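Local coordinates for insecticidal protein (Brevibacillus laterosporus, PDB 7ML9) that is an insecticidal protein active against the western corn rootworm and probably acts by forming beta-pores in membranes, at residues 30-33 with 34-37; 238-241 with 242-246. All blocks are in the same frame, centred on the assembly; numbering follows the deposited sequence. Where two conformers were deposited one is given.

In the fold
Both contacts are local ones at the helical end of this elongated, mostly beta toxin, on the same side of the chain's centre, with their own centres about 11 Å apart. Contact 1 is two turns inside helix 28-48, while contact 2 is the corner where strand 238-241 gives way to helix 242-252. Both are partly buried. The two helices pack through buried side chains: Leu-32 meets Ile-242, and Leu-35 meets Val-245 and Leu-246. Their polar chemistry differs. Contact 1 gathers a sodium ion, a water, partly exposed Glu-30 and arginines, and buried Asp-34; contact 2 relies on one uncharged amide that caps a helix beside exposed Ala-244.

Contact 1: residues 30-33 with 34-37; sequences ERLR and DLAR. With NA (sodium ion), chain F.
A sodium site, to which Asp-34 also belongs, and an i to i+7 salt bridge share Glu-30, on the polar side of helix 28-48. OE1 of Glu-30 lies 3.0 Å from the sodium ion and accepts from NH1 of Arg-37 at 2.9 Å, a bond with an N-H...O angle of 152°. The donor reaches this oxygen from above the carboxylate plane, whereas the oxygen lies near the guanidinium plane of Arg-37. With chi1 at 179°, CG of Glu-30 lies beside the carbonyl carbon, and the chain then bends at chi2, holding the carboxylate out from the helix, where the extended Arg-37 chain, running back, crosses it at about a right angle. One guanidinium face of Arg-37 rests on CB of Arg-33, 3.7 Å from NH1. A water joins the group, donating to OE2 of Glu-30 at 2.7 Å and accepting from NH1 of Arg-33 and NH2 of Arg-37. Arg-31 and Asp-34 lie side by side, but their charge-only salt bridge rests on one of two Asp-34 conformers and is doubtful. The Arg-31 NH2 hydrogen-bonds to the carbonyl of Asp-256, and Arg-37 NE bridges to Asp-56. With the ion on OE1 and the water on OE2, both Glu-30 oxygens are engaged, and the nearby cations would probably favour its ionised form.

Contact 2: residues 238-241 with 242-246; sequences GGVN and IGAVL
Asn-241 is the N-cap of helix 242-252, and with Val-240 and Ile-242 it forms the corner where strand 238-241 turns into that helix. The short strand and the first helical turn run almost perpendicular, at 87°. OD1 of Asn-241 accepts from Ala-244 N at 2.8 Å with an N-H...O angle of 154°, the donor tilted out of the amide carbonyl plane. CG sits between the backbone N and the carbonyl carbon (chi1 66°), which brings OD1 over the start of the helix. The main-chain oxygen of Asn-241 takes the first regular helical bond, from Val-245 N at 3.2 Å, nearly straight and in the carbonyl plane; a second approach from Ala-244 N is weak. The cap thus supplies an acceptor to an N-H of the first turn, where no preceding helical carbonyl is available.

Ile-242 turns its side chain from the strand toward the buried side, where it meets Leu-32 of helix 28-48, Val-223 and Val-267; its CB stays close to the corner, 3.7 Å from Asn-241 C. Backbone bonds from Val-240 to Ala-227 and from Ile-242 to Gly-225 tie the corner to strand 201-229. On the inner side of the bend Val-240 points at the helix, crossing Val-245 at a slant. Its CB lies 3.9 Å from Val-245 CG2, and its CG1, anti to the backbone N, lies 4.0 Å from Ala-244 CB.

Contact 1: residues 30-33 with 34-37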
loop_
_atom_site.group_PDB
_atom_site.type_symbol
_atom_site.label_atom_id
_atom_site.label_comp_id
_atom_site.label_asym_id
_atom_site.label_seq_id
_atom_site.Cartn_x
_atom_site.Cartn_y
_atom_site.Cartn_z
ATOM N N GLU A 30 7.505 -22.140 4.687
ATOM C CA GLU A 30 8.867 -22.627 4.863
ATOM C C GLU A 30 9.555 -21.945 6.039
ATOM O O GLU A 30 10.310 -22.593 6.779
ATOM C CB GLU A 30 9.679 -22.448 3.583
ATOM C CG GLU A 30 11.129 -22.924 3.722
ATOM C CD GLU A 30 11.252 -24.418 4.095
ATOM O OE1 GLU A 30 12.287 -24.801 4.692
ATOM O OE2 GLU A 30 10.329 -25.215 3.789
ATOM N N ARG A 31 9.283 -20.653 6.264
ATOM C CA ARG A 31 9.875 -19.993 7.428
ATOM C C ARG A 31 9.306 -20.533 8.737
ATOM O O ARG A 31 10.037 -20.609 9.738
ATOM C CB ARG A 31 9.692 -18.470 7.343
ATOM C CG ARG A 31 10.493 -17.803 6.229
ATOM C CD ARG A 31 11.998 -18.123 6.251
ATOM N NE ARG A 31 12.661 -17.608 7.454
ATOM C CZ ARG A 31 13.796 -18.104 7.951
ATOM N NH1 ARG A 31 14.403 -19.126 7.348
ATOM N NH2 ARG A 31 14.333 -17.575 9.047
ATOM N N LEU A 32 8.022 -20.910 8.763
ATOM C CA LEU A 32 7.472 -21.548 9.961
ATOM C C LEU A 32 8.087 -22.925 10.182
ATOM O O LEU A 32 8.268 -23.349 11.331
ATOM C CB LEU A 32 5.948 -21.660 9.873
ATOM C CG LEU A 32 5.216 -20.300 9.919
ATOM C CD1 LEU A 32 3.729 -20.480 9.746
ATOM C CD2 LEU A 32 5.499 -19.581 11.240
ATOM N N ARG A 33 8.390 -23.644 9.101
ATOM C CA ARG A 33 9.115 -24.904 9.245
ATOM C C ARG A 33 10.515 -24.674 9.804
ATOM O O ARG A 33 10.995 -25.457 10.638
ATOM C CB ARG A 33 9.197 -25.625 7.907
ATOM C CG ARG A 33 7.855 -26.155 7.373
ATOM C CD ARG A 33 8.111 -26.782 6.006
ATOM N NE ARG A 33 6.855 -27.052 5.308
ATOM C CZ ARG A 33 6.771 -27.679 4.142
ATOM N NH1 ARG A 33 7.870 -28.114 3.536
ATOM N NH2 ARG A 33 5.582 -27.877 3.582
ATOM N N ASP A 34 11.189 -23.606 9.366
ATOM C CA ASP A 34 12.499 -23.296 9.930
ATOM C C ASP A 34 12.376 -22.864 11.384
ATOM O O ASP A 34 13.256 -23.172 12.198
ATOM C CB ASP A 34 13.211 -22.218 9.112
ATOM C CG ASP A 34 14.601 -21.899 9.658
ATOM O OD1 ASP A 34 15.565 -22.634 9.342
ATOM O OD2 ASP A 34 14.728 -20.922 10.425
ATOM N N LEU A 35 11.292 -22.161 11.728
ATOM C CA LEU A 35 11.037 -21.829 13.128
ATOM C C LEU A 35 11.021 -23.088 14.003
ATOM O O LEU A 35 11.609 -23.109 15.096
ATOM C CB LEU A 35 9.709 -21.079 13.246
ATOM C CG LEU A 35 9.272 -20.632 14.635
ATOM C CD1 LEU A 35 10.258 -19.582 15.143
ATOM C CD2 LEU A 35 7.827 -20.070 14.589
ATOM N N ALA A 36 10.323 -24.141 13.548
ATOM C CA ALA A 36 10.327 -25.401 14.305
ATOM C C ALA A 36 11.735 -25.987 14.398
ATOM O O ALA A 36 12.155 -26.443 15.469
ATOM C CB ALA A 36 9.358 -26.419 13.680
ATOM N N ARG A 37 12.483 -25.975 13.292
ATOM C CA ARG A 37 13.854 -26.482 13.313
ATOM C C ARG A 37 14.747 -25.668 14.251
ATOM O O ARG A 37 15.654 -26.224 14.882
ATOM C CB ARG A 37 14.439 -26.488 11.897
ATOM C CG ARG A 37 13.685 -27.411 10.916
ATOM C CD ARG A 37 14.156 -27.212 9.481
ATOM N NE ARG A 37 13.329 -28.000 8.572
ATOM C CZ ARG A 37 12.703 -27.518 7.502
ATOM N NH1 ARG A 37 12.824 -26.228 7.174
ATOM N NH2 ARG A 37 11.966 -28.336 6.749
HETATM NA NA NA F . 14.577 -22.966 5.093
HETATM O O HOH W 1 10.920 -27.827 4.312
#

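Contact 2: residues 238-241 with 242-246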
loop_
_atom_site.group_PDB
_atom_site.type_symbol
_atom_site.label_atom_id
_atom_site.label_comp_id
_atom_site.label_asym_id
_atom_site.label_seq_id
_atom_site.Cartn_x
_atom_site.Cartn_y
_atom_site.Cartn_z
ATOM N N GLY A 238 6.768 -33.514 19.373
ATOM C CA GLY A 238 5.600 -32.904 19.972
ATOM C C GLY A 238 5.385 -31.563 19.302
ATOM O O GLY A 238 6.288 -31.022 18.663
ATOM N N GLY A 239 4.178 -31.049 19.440
ATOM C CA GLY A 239 3.766 -29.840 18.740
ATOM C C GLY A 239 3.392 -28.755 19.727
ATOM O O GLY A 239 2.765 -29.028 20.751
ATOM N N VAL A 240 3.797 -27.523 19.420
ATOM C CA VAL A 240 3.449 -26.346 20.207
ATOM C C VAL A 240 3.045 -25.233 19.231
ATOM O O VAL A 240 3.642 -25.102 18.160
ATOM C CB VAL A 240 4.628 -25.887 21.093
ATOM C CG1 VAL A 240 4.275 -24.577 21.812
ATOM C CG2 VAL A 240 4.990 -26.984 22.134
ATOM N N ASN A 241 2.046 -24.434 19.605
ATOM C CA ASN A 241 1.553 -23.361 18.732
ATOM C C ASN A 241 2.680 -22.412 18.326
ATOM O O ASN A 241 3.620 -22.156 19.085
ATOM C CB ASN A 241 0.423 -22.575 19.419
ATOM C CG ASN A 241 0.898 -21.781 20.658
ATOM O OD1 ASN A 241 1.428 -20.679 20.543
ATOM N ND2 ASN A 241 0.665 -22.333 21.841
ATOM N N ILE A 242 2.577 -21.886 17.101
ATOM C CA ILE A 242 3.696 -21.142 16.542
ATOM C C ILE A 242 3.910 -19.832 17.292
ATOM O O ILE A 242 5.031 -19.317 17.325
ATOM C CB ILE A 242 3.503 -20.885 15.027
ATOM C CG1 ILE A 242 2.109 -20.325 14.744
ATOM C CG2 ILE A 242 3.754 -22.158 14.200
ATOM C CD1 ILE A 242 1.947 -19.841 13.261
ATOM N N GLY A 243 2.861 -19.263 17.892
ATOM C CA GLY A 243 3.046 -18.010 18.615
ATOM C C GLY A 243 4.015 -18.162 19.777
ATOM O O GLY A 243 4.886 -17.311 19.998
ATOM N N ALA A 244 3.884 -19.256 20.527
ATOM C CA ALA A 244 4.792 -19.493 21.643
ATOM C C ALA A 244 6.183 -19.853 21.149
ATOM O O ALA A 244 7.184 -19.413 21.729
ATOM C CB ALA A 244 4.244 -20.601 22.547
ATOM N N VAL A 245 6.271 -20.656 20.084
ATOM C CA VAL A 245 7.583 -21.015 19.567
ATOM C C VAL A 245 8.289 -19.783 19.017
ATOM O O VAL A 245 9.489 -19.595 19.236
ATOM C CB VAL A 245 7.465 -22.136 18.518
ATOM C CG1 VAL A 245 8.835 -22.436 17.878
ATOM C CG2 VAL A 245 6.854 -23.400 19.161
ATOM N N LEU A 246 7.558 -18.902 18.316
ATOM C CA LEU A 246 8.199 -17.682 17.825
ATOM C C LEU A 246 8.655 -16.797 18.980
ATOM O O LEU A 246 9.744 -16.227 18.934
ATOM C CB LEU A 246 7.248 -16.902 16.907
ATOM C CG LEU A 246 7.792 -15.552 16.416
ATOM C CD1 LEU A 246 8.949 -15.739 15.432
ATOM C CD2 LEU A 246 6.675 -14.696 15.791
#